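Local coordinates for cell division protein FtsX (PDB 6HE6) that forms the membrane component of the FtsEX ABC transporter, which acts in cell division, and interacts through its large extracellular loop with the peptidoglycan hydrolase PcsB, at residues D38-Y43 and D87-E92; S24-I27 and Q32-T35; V10-Y15 and K100-D105. All blocks are in the same frame, centred on the assembly; numbering follows the deposited sequence.

Interaction 1: D38-Y43 and D87-E92; sequences DYHKVY and DAYIVE
Y89 reaches from its strand across the first turn of helix 41-47, and its side chain crosses that of Y43 at about a right angle. One face of the Y89 ring lies against the Y43 backbone, with Y89 CE2 3.9 Å from Y43 N. The methylene of Y43 sits by the phenol end: Y43 CB is 3.5 Å from Y89 OH and 3.8 Å from Y89 CZ. With respect to the Y43 ring, Y89 CE1 comes to its edge, near its plane, 4.0 Å from Y43 CD1. The Y43 torsion (chi1 169°) sets CG anti to the backbone N, which carries the phenol away from the strand while CB stays in contact. Further back, V42 brings its CG1 branch obliquely to the Y89 ring, 4.1 Å from CD2. H40, at the N-cap position, is held between the rings of Y39 and Y43; its ND1 stands 3.8 Å from Y89 OH and makes its own weak hydrogen bond with the backbone O of D22. The hydroxyl of Y89 has its polar partner elsewhere, hydrogen bonding to D22 OD2. That same oxygen accepts the backbone N-H of Y43, while D22 OD1 takes that of V42. The D22 carboxylate thus ties the strand's tyrosine to the helix start, and these donors, with the helix dipole, would be expected to favour its ionised form.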
loop_
_atom_site.group_PDB
_atom_site.type_symbol
_atom_site.label_atom_id
_atom_site.label_comp_id
_atom_site.label_asym_id
_atom_site.label_seq_id
_atom_site.Cartn_x
_atom_site.Cartn_y
_atom_site.Cartn_z
ATOM N N ASP A 38 3.811 7.155 -13.686
ATOM C CA ASP A 38 3.772 7.289 -12.238
ATOM C C ASP A 38 4.067 5.980 -11.520
ATOM O O ASP A 38 3.878 5.901 -10.303
ATOM C CB ASP A 38 2.420 7.845 -11.795
ATOM C CG ASP A 38 2.214 9.282 -12.236
ATOM O OD1 ASP A 38 3.210 9.925 -12.639
ATOM O OD2 ASP A 38 1.067 9.774 -12.164
ATOM N N TYR A 39 4.556 4.974 -12.241
ATOM C CA TYR A 39 4.801 3.661 -11.666
ATOM C C TYR A 39 5.882 3.747 -10.602
ATOM O O TYR A 39 6.975 4.276 -10.849
ATOM C CB TYR A 39 5.211 2.679 -12.763
ATOM C CG TYR A 39 5.664 1.331 -12.263
ATOM C CD1 TYR A 39 4.782 0.479 -11.626
ATOM C CD2 TYR A 39 6.983 0.920 -12.411
ATOM C CE1 TYR A 39 5.197 -0.757 -11.167
ATOM C CE2 TYR A 39 7.404 -0.301 -11.954
ATOM C CZ TYR A 39 6.508 -1.140 -11.338
ATOM O OH TYR A 39 6.906 -2.364 -10.872
ATOM N N HIS A 40 5.570 3.245 -9.410
ATOM C CA HIS A 40 6.546 3.089 -8.327
ATOM C C HIS A 40 7.068 4.412 -7.795
ATOM O O HIS A 40 8.065 4.437 -7.053
ATOM C CB HIS A 40 7.714 2.192 -8.763
ATOM C CG HIS A 40 7.459 0.733 -8.552
ATOM N ND1 HIS A 40 6.289 0.258 -8.002
ATOM C CD2 HIS A 40 8.229 -0.351 -8.789
ATOM C CE1 HIS A 40 6.345 -1.056 -7.915
ATOM N NE2 HIS A 40 7.509 -1.453 -8.393
ATOM N N LYS A 41 6.404 5.523 -8.125
ATOM C CA LYS A 41 6.774 6.818 -7.548
ATOM C C LYS A 41 6.752 6.770 -6.026
ATOM O O LYS A 41 7.661 7.277 -5.356
ATOM C CB LYS A 41 5.813 7.899 -8.047
ATOM C CG LYS A 41 6.423 8.932 -8.981
ATOM C CD LYS A 41 7.126 8.295 -10.157
ATOM C CE LYS A 41 7.869 9.339 -10.990
ATOM N NZ LYS A 41 7.056 10.565 -11.244
ATOM N N VAL A 42 5.695 6.187 -5.459
ATOM C CA VAL A 42 5.593 6.107 -4.005
ATOM C C VAL A 42 6.490 5.008 -3.463
ATOM O O VAL A 42 7.184 5.204 -2.452
ATOM C CB VAL A 42 4.133 5.894 -3.584
ATOM C CG1 VAL A 42 4.050 5.712 -2.078
ATOM C CG2 VAL A 42 3.283 7.066 -4.066
ATOM N N TYR A 43 6.497 3.843 -4.127
ATOM C CA TYR A 43 7.368 2.741 -3.727
ATOM C C TYR A 43 8.803 3.225 -3.571
ATOM O O TYR A 43 9.429 3.014 -2.529
ATOM C CB TYR A 43 7.283 1.582 -4.748
ATOM C CG TYR A 43 8.343 0.498 -4.560
ATOM C CD1 TYR A 43 8.129 -0.571 -3.700
ATOM C CD2 TYR A 43 9.566 0.563 -5.226
ATOM C CE1 TYR A 43 9.106 -1.550 -3.517
ATOM C CE2 TYR A 43 10.536 -0.400 -5.045
ATOM C CZ TYR A 43 10.295 -1.455 -4.194
ATOM O OH TYR A 43 11.267 -2.400 -4.023
ATOM N N ASP A 87 -5.521 0.834 -1.790
ATOM C CA ASP A 87 -4.219 0.203 -1.987
ATOM C C ASP A 87 -3.227 0.736 -0.965
ATOM O O ASP A 87 -3.301 1.898 -0.545
ATOM C CB ASP A 87 -3.675 0.476 -3.394
ATOM C CG ASP A 87 -4.455 -0.233 -4.481
ATOM O OD1 ASP A 87 -5.282 -1.119 -4.160
ATOM O OD2 ASP A 87 -4.220 0.091 -5.664
ATOM N N ALA A 88 -2.271 -0.103 -0.578
ATOM C CA ALA A 88 -1.386 0.257 0.514
ATOM C C ALA A 88 -0.023 -0.378 0.302
ATOM O O ALA A 88 0.108 -1.403 -0.370
ATOM C CB ALA A 88 -1.969 -0.178 1.870
ATOM N N TYR A 89 1.000 0.242 0.892
ATOM C CA TYR A 89 2.298 -0.398 1.047
ATOM C C TYR A 89 2.484 -0.760 2.516
ATOM O O TYR A 89 2.178 0.040 3.409
ATOM C CB TYR A 89 3.449 0.513 0.567
ATOM C CG TYR A 89 3.588 0.537 -0.944
ATOM C CD1 TYR A 89 4.013 -0.591 -1.641
ATOM C CD2 TYR A 89 3.278 1.674 -1.669
ATOM C CE1 TYR A 89 4.146 -0.571 -3.020
ATOM C CE2 TYR A 89 3.397 1.700 -3.049
ATOM C CZ TYR A 89 3.821 0.568 -3.714
ATOM O OH TYR A 89 3.918 0.574 -5.076
ATOM N N ILE A 90 2.975 -1.962 2.762
ATOM C CA ILE A 90 3.275 -2.425 4.111
ATOM C C ILE A 90 4.774 -2.244 4.288
ATOM O O ILE A 90 5.569 -2.933 3.644
ATOM C CB ILE A 90 2.839 -3.881 4.333
ATOM C CG1 ILE A 90 1.421 -4.139 3.825
ATOM C CG2 ILE A 90 2.971 -4.255 5.809
ATOM C CD1 ILE A 90 0.305 -3.495 4.649
ATOM N N VAL A 91 5.162 -1.280 5.115
ATOM C CA VAL A 91 6.560 -0.892 5.279
ATOM C C VAL A 91 7.075 -1.484 6.580
ATOM O O VAL A 91 6.408 -1.386 7.619
ATOM C CB VAL A 91 6.719 0.638 5.275
ATOM C CG1 VAL A 91 8.188 1.047 5.449
ATOM C CG2 VAL A 91 6.120 1.265 3.981
ATOM N N GLU A 92 8.257 -2.102 6.520
ATOM C CA GLU A 92 8.930 -2.648 7.689
ATOM C C GLU A 92 10.095 -1.738 8.058
ATOM O O GLU A 92 11.007 -1.544 7.249
ATOM C CB GLU A 92 9.426 -4.066 7.404
ATOM C CG GLU A 92 10.279 -4.664 8.522
ATOM C CD GLU A 92 10.848 -6.015 8.139
ATOM O OE1 GLU A 92 10.903 -6.295 6.924
ATOM O OE2 GLU A 92 11.237 -6.792 9.039
#

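Interaction 2: S24-I27 and Q32-T35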
loop_
_atom_site.group_PDB
_atom_site.type_symbol
_atom_site.label_atom_id
_atom_site.label_comp_id
_atom_site.label_asym_id
_atom_site.label_seq_id
_atom_site.Cartn_x
_atom_site.Cartn_y
_atom_site.Cartn_z
ATOM N N SER A 24 0.943 -0.298 -10.853
ATOM C CA SER A 24 0.581 -0.653 -12.213
ATOM C C SER A 24 1.669 -0.183 -13.157
ATOM O O SER A 24 1.928 1.018 -13.252
ATOM C CB SER A 24 -0.761 -0.036 -12.600
ATOM O OG SER A 24 -1.774 -0.503 -11.734
ATOM N N GLN A 25 2.277 -1.134 -13.875
ATOM C CA GLN A 25 3.348 -0.815 -14.814
ATOM C C GLN A 25 2.822 -0.167 -16.080
ATOM O O GLN A 25 3.502 0.685 -16.655
ATOM C CB GLN A 25 4.134 -2.076 -15.183
ATOM C CG GLN A 25 4.648 -2.874 -14.003
ATOM C CD GLN A 25 5.210 -4.220 -14.420
ATOM O OE1 GLN A 25 4.481 -5.092 -14.884
ATOM N NE2 GLN A 25 6.512 -4.390 -14.253
ATOM N N THR A 26 1.639 -0.564 -16.540
ATOM C CA THR A 26 1.047 -0.002 -17.740
ATOM C C THR A 26 -0.379 0.455 -17.456
ATOM O O THR A 26 -1.044 -0.023 -16.530
ATOM C CB THR A 26 1.036 -1.021 -18.881
ATOM O OG1 THR A 26 0.541 -2.267 -18.383
ATOM C CG2 THR A 26 2.449 -1.241 -19.409
ATOM N N ILE A 27 -0.840 1.395 -18.282
ATOM C CA ILE A 27 -2.199 1.924 -18.243
ATOM C C ILE A 27 -2.707 2.035 -19.678
ATOM O O ILE A 27 -1.958 1.848 -20.636
ATOM C CB ILE A 27 -2.257 3.290 -17.546
ATOM C CG1 ILE A 27 -1.306 4.267 -18.242
ATOM C CG2 ILE A 27 -1.948 3.158 -16.042
ATOM C CD1 ILE A 27 -1.228 5.603 -17.562
ATOM N N GLN A 32 -4.560 1.915 -26.346
ATOM C CA GLN A 32 -3.334 1.130 -26.313
ATOM C C GLN A 32 -2.857 0.951 -24.874
ATOM O O GLN A 32 -3.223 1.703 -23.971
ATOM C CB GLN A 32 -2.215 1.818 -27.098
ATOM C CG GLN A 32 -2.580 2.447 -28.434
ATOM C CD GLN A 32 -3.333 1.527 -29.386
ATOM O OE1 GLN A 32 -3.230 0.303 -29.311
ATOM N NE2 GLN A 32 -4.128 2.125 -30.268
ATOM N N THR A 33 -1.983 -0.026 -24.676
ATOM C CA THR A 33 -1.396 -0.288 -23.368
ATOM C C THR A 33 -0.020 0.373 -23.329
ATOM O O THR A 33 0.881 -0.031 -24.069
ATOM C CB THR A 33 -1.311 -1.793 -23.149
ATOM O OG1 THR A 33 -2.632 -2.317 -23.127
ATOM C CG2 THR A 33 -0.622 -2.122 -21.843
ATOM N N VAL A 34 0.146 1.396 -22.480
ATOM C CA VAL A 34 1.358 2.208 -22.497
ATOM C C VAL A 34 1.930 2.339 -21.091
ATOM O O VAL A 34 1.300 1.985 -20.092
ATOM C CB VAL A 34 1.133 3.605 -23.110
ATOM C CG1 VAL A 34 0.545 3.476 -24.505
ATOM C CG2 VAL A 34 0.239 4.422 -22.223
ATOM N N THR A 35 3.155 2.868 -21.040
ATOM C CA THR A 35 3.888 2.984 -19.791
ATOM C C THR A 35 3.176 3.937 -18.840
ATOM O O THR A 35 2.818 5.056 -19.218
ATOM C CB THR A 35 5.300 3.480 -20.077
ATOM O OG1 THR A 35 6.016 2.453 -20.770
ATOM C CG2 THR A 35 6.022 3.831 -18.785
#
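The flat groups where I27 and V34 meet are backbone peptides, joined by two hydrogen bonds. I27 N donates to V34 O at 2.9 Å, and V34 N to I27 O at 2.8 Å with an N-H...O angle of 175°. Close by, the V34 carbonyl also receives a CA-H...O contact from T26 CA at 3.1 Å, less direct at 123°. T33 CA makes a similar approach to I27 O. On one face of this small sheet stand I27 and V34, whose I27 CG1 and V34 CG2 are 4.3 Å apart, a loose apolar touch. The other face carries T26 and T33, meeting diagonally with T26 CB 3.6 Å from T33 CG2. T33 turns its methyl anti to the backbone N, which directs that branch at T26 in preference to the hydroxyl. The next pair, T26 with T35, is non-hydrogen-bonded, its CA atoms 4.6 Å apart and its side chains diverging. N36 continues the join, its ND2 hydrogen-bonded to S24 O and its backbone to that of Q25. A hydrogen-bonded pair beside a non-hydrogen-bonded one, between strands that follow each other in the chain, marks an antiparallel beta hairpin, here on the surface of the extracellular domain.

Interaction 3: V10-Y15 and K100-D105; sequences VRVVVY and KTIAED
V12 points its side chain from strand 11-16 at helix 99-107 and meets A103 and I102 with one methyl each. It has the most surface buried by the contact, and the other two share the remainder almost equally. V12 CG1 lies 4.2 Å from A103 CB, while V12 CG2 stands 4.4 Å from I102 CG2. The valine torsion, with CG1 anti to the backbone N (chi1 174°), turns the fork until its two methyls face consecutive residues of the helix. These separations describe ordinary apolar contact, not tight interlocking. The backbones approach most closely at V12 and A103, where the CA atoms are 6.7 Å apart; a small residue on the helix goes with that short spacing. I102 takes part through its CG2 branch, whereas its longer CG1-CD1 arm extends elsewhere, and its side chain also touches A93 and T51.

The surrounding topology is that of a ferredoxin-like fold. Strand 11-16 is a central strand of the four-stranded antiparallel sheet, and helix 99-107 joins strand 88-93 to strand 112-116, the two strands that border 11-16. It therefore makes a split beta-alpha-beta crossover, passing over the strand that carries V12.

Each contact residue has a neighbour that extends the same apolar layer. V12 also touches V99, from an earlier turn of the helix, and V115 of the edge strand; A103 reaches V115 too. Two residues further along, V14 meets A106 on the following turn and V112. The backbone of V12 is paired with V91 on strand 88-93. Within the helix, D105 N donates to T101 O at 3.0 Å and E104 N to K100 O at 3.2 Å, with a weak second bond from E104 N to T101 O.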
loop_
_atom_site.group_PDB
_atom_site.type_symbol
_atom_site.label_atom_id
_atom_site.label_comp_id
_atom_site.label_asym_id
_atom_site.label_seq_id
_atom_site.Cartn_x
_atom_site.Cartn_y
_atom_site.Cartn_z
ATOM N N VAL A 10 6.932 -2.596 14.244
ATOM C CA VAL A 10 7.881 -2.129 13.244
ATOM C C VAL A 10 7.142 -1.944 11.922
ATOM O O VAL A 10 7.735 -1.589 10.901
ATOM C CB VAL A 10 9.055 -3.126 13.150
ATOM C CG1 VAL A 10 8.773 -4.284 12.189
ATOM C CG2 VAL A 10 10.335 -2.432 12.857
ATOM N N ARG A 11 5.835 -2.142 11.942
ATOM C CA ARG A 11 5.028 -2.068 10.735
ATOM C C ARG A 11 4.456 -0.663 10.591
ATOM O O ARG A 11 3.972 -0.075 11.565
ATOM C CB ARG A 11 3.925 -3.124 10.788
ATOM C CG ARG A 11 2.919 -3.100 9.657
ATOM C CD ARG A 11 1.508 -3.267 10.204
ATOM N NE ARG A 11 0.991 -1.985 10.674
ATOM C CZ ARG A 11 0.834 -1.661 11.954
ATOM N NH1 ARG A 11 1.148 -2.534 12.903
ATOM N NH2 ARG A 11 0.367 -0.462 12.286
ATOM N N VAL A 12 4.556 -0.111 9.385
ATOM C CA VAL A 12 3.869 1.117 9.016
ATOM C C VAL A 12 3.105 0.844 7.733
ATOM O O VAL A 12 3.641 0.233 6.802
ATOM C CB VAL A 12 4.832 2.305 8.827
ATOM C CG1 VAL A 12 4.085 3.503 8.297
ATOM C CG2 VAL A 12 5.498 2.672 10.133
ATOM N N VAL A 13 1.844 1.265 7.692
ATOM C CA VAL A 13 0.983 1.051 6.538
ATOM C C VAL A 13 0.797 2.392 5.855
ATOM O O VAL A 13 0.442 3.384 6.503
ATOM C CB VAL A 13 -0.374 0.436 6.930
ATOM C CG1 VAL A 13 -1.203 0.187 5.694
ATOM C CG2 VAL A 13 -0.172 -0.850 7.691
ATOM N N VAL A 14 1.063 2.427 4.557
ATOM C CA VAL A 14 1.027 3.645 3.769
ATOM C C VAL A 14 -0.072 3.486 2.729
ATOM O O VAL A 14 0.055 2.668 1.813
ATOM C CB VAL A 14 2.379 3.929 3.108
ATOM C CG1 VAL A 14 2.289 5.195 2.252
ATOM C CG2 VAL A 14 3.436 4.084 4.156
ATOM N N TYR A 15 -1.146 4.267 2.860
ATOM C CA TYR A 15 -2.293 4.178 1.959
ATOM C C TYR A 15 -2.127 5.125 0.784
ATOM O O TYR A 15 -1.709 6.269 0.955
ATOM C CB TYR A 15 -3.594 4.491 2.704
ATOM C CG TYR A 15 -3.877 3.476 3.765
ATOM C CD1 TYR A 15 -4.435 2.255 3.441
ATOM C CD2 TYR A 15 -3.551 3.716 5.084
ATOM C CE1 TYR A 15 -4.673 1.301 4.405
ATOM C CE2 TYR A 15 -3.790 2.772 6.054
ATOM C CZ TYR A 15 -4.347 1.561 5.704
ATOM O OH TYR A 15 -4.590 0.620 6.669
ATOM N N LYS A 100 8.068 6.294 13.936
ATOM C CA LYS A 100 7.415 7.599 13.932
ATOM C C LYS A 100 8.026 8.517 12.883
ATOM O O LYS A 100 7.311 9.279 12.222
ATOM C CB LYS A 100 7.455 8.238 15.329
ATOM C CG LYS A 100 6.057 8.649 15.810
ATOM C CD LYS A 100 5.945 8.882 17.318
ATOM C CE LYS A 100 5.216 7.723 18.017
ATOM N NZ LYS A 100 4.974 7.982 19.477
ATOM N N THR A 101 9.343 8.434 12.689
ATOM C CA THR A 101 9.972 9.230 11.643
ATOM C C THR A 101 9.515 8.781 10.259
ATOM O O THR A 101 9.207 9.616 9.398
ATOM C CB THR A 101 11.492 9.144 11.759
ATOM O OG1 THR A 101 11.900 9.580 13.061
ATOM C CG2 THR A 101 12.157 10.032 10.707
ATOM N N ILE A 102 9.458 7.463 10.031
ATOM C CA ILE A 102 9.059 6.926 8.728
ATOM C C ILE A 102 7.645 7.375 8.380
ATOM O O ILE A 102 7.369 7.847 7.267
ATOM C CB ILE A 102 9.179 5.389 8.724
ATOM C CG1 ILE A 102 10.635 4.961 8.571
ATOM C CG2 ILE A 102 8.359 4.778 7.599
ATOM C CD1 ILE A 102 10.884 3.533 9.036
ATOM N N ALA A 103 6.726 7.247 9.334
ATOM C CA ALA A 103 5.342 7.612 9.075
ATOM C C ALA A 103 5.196 9.094 8.763
ATOM O O ALA A 103 4.330 9.480 7.969
ATOM C CB ALA A 103 4.490 7.220 10.279
ATOM N N GLU A 104 6.028 9.944 9.372
ATOM C CA GLU A 104 5.918 11.378 9.128
ATOM C C GLU A 104 6.427 11.740 7.742
ATOM O O GLU A 104 5.765 12.468 6.994
ATOM C CB GLU A 104 6.681 12.150 10.199
ATOM C CG GLU A 104 5.779 12.650 11.311
ATOM C CD GLU A 104 6.514 12.817 12.621
ATOM O OE1 GLU A 104 5.928 12.494 13.679
ATOM O OE2 GLU A 104 7.677 13.279 12.588
ATOM N N ASP A 105 7.596 11.223 7.369
ATOM C CA ASP A 105 8.089 11.453 6.020
ATOM C C ASP A 105 7.146 10.848 4.980
ATOM O O ASP A 105 6.995 11.386 3.874
ATOM C CB ASP A 105 9.505 10.886 5.896
ATOM C CG ASP A 105 10.483 11.558 6.858
ATOM O OD1 ASP A 105 10.072 12.537 7.514
ATOM O OD2 ASP A 105 11.639 11.087 6.993
#

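Interactions 1 and 3 share one sheet: their centres are 12 Å apart, and strands 88-93 and 11-16 are adjacent, with V91 N 2.7 Å from V12 O and Y89 N 2.8 Å from V14 O, both probable hydrogen bonds. Together they pack the two helices of the ferredoxin-like fold against it. Interaction 2 lies farther out, about 17 Å from interaction 1 centre to centre, yet Y39 links them, its CD1 3.3 Å from S24 O. Interactions 2 and 3 lie on opposite sides of the chain's centre, their nearest atoms about 13 Å apart. The dodecane-trimethylamine pocket (Y64, F78, E79, D81, N83, P84) includes no residue of these segments, although P84 precedes D87 closely in sequence.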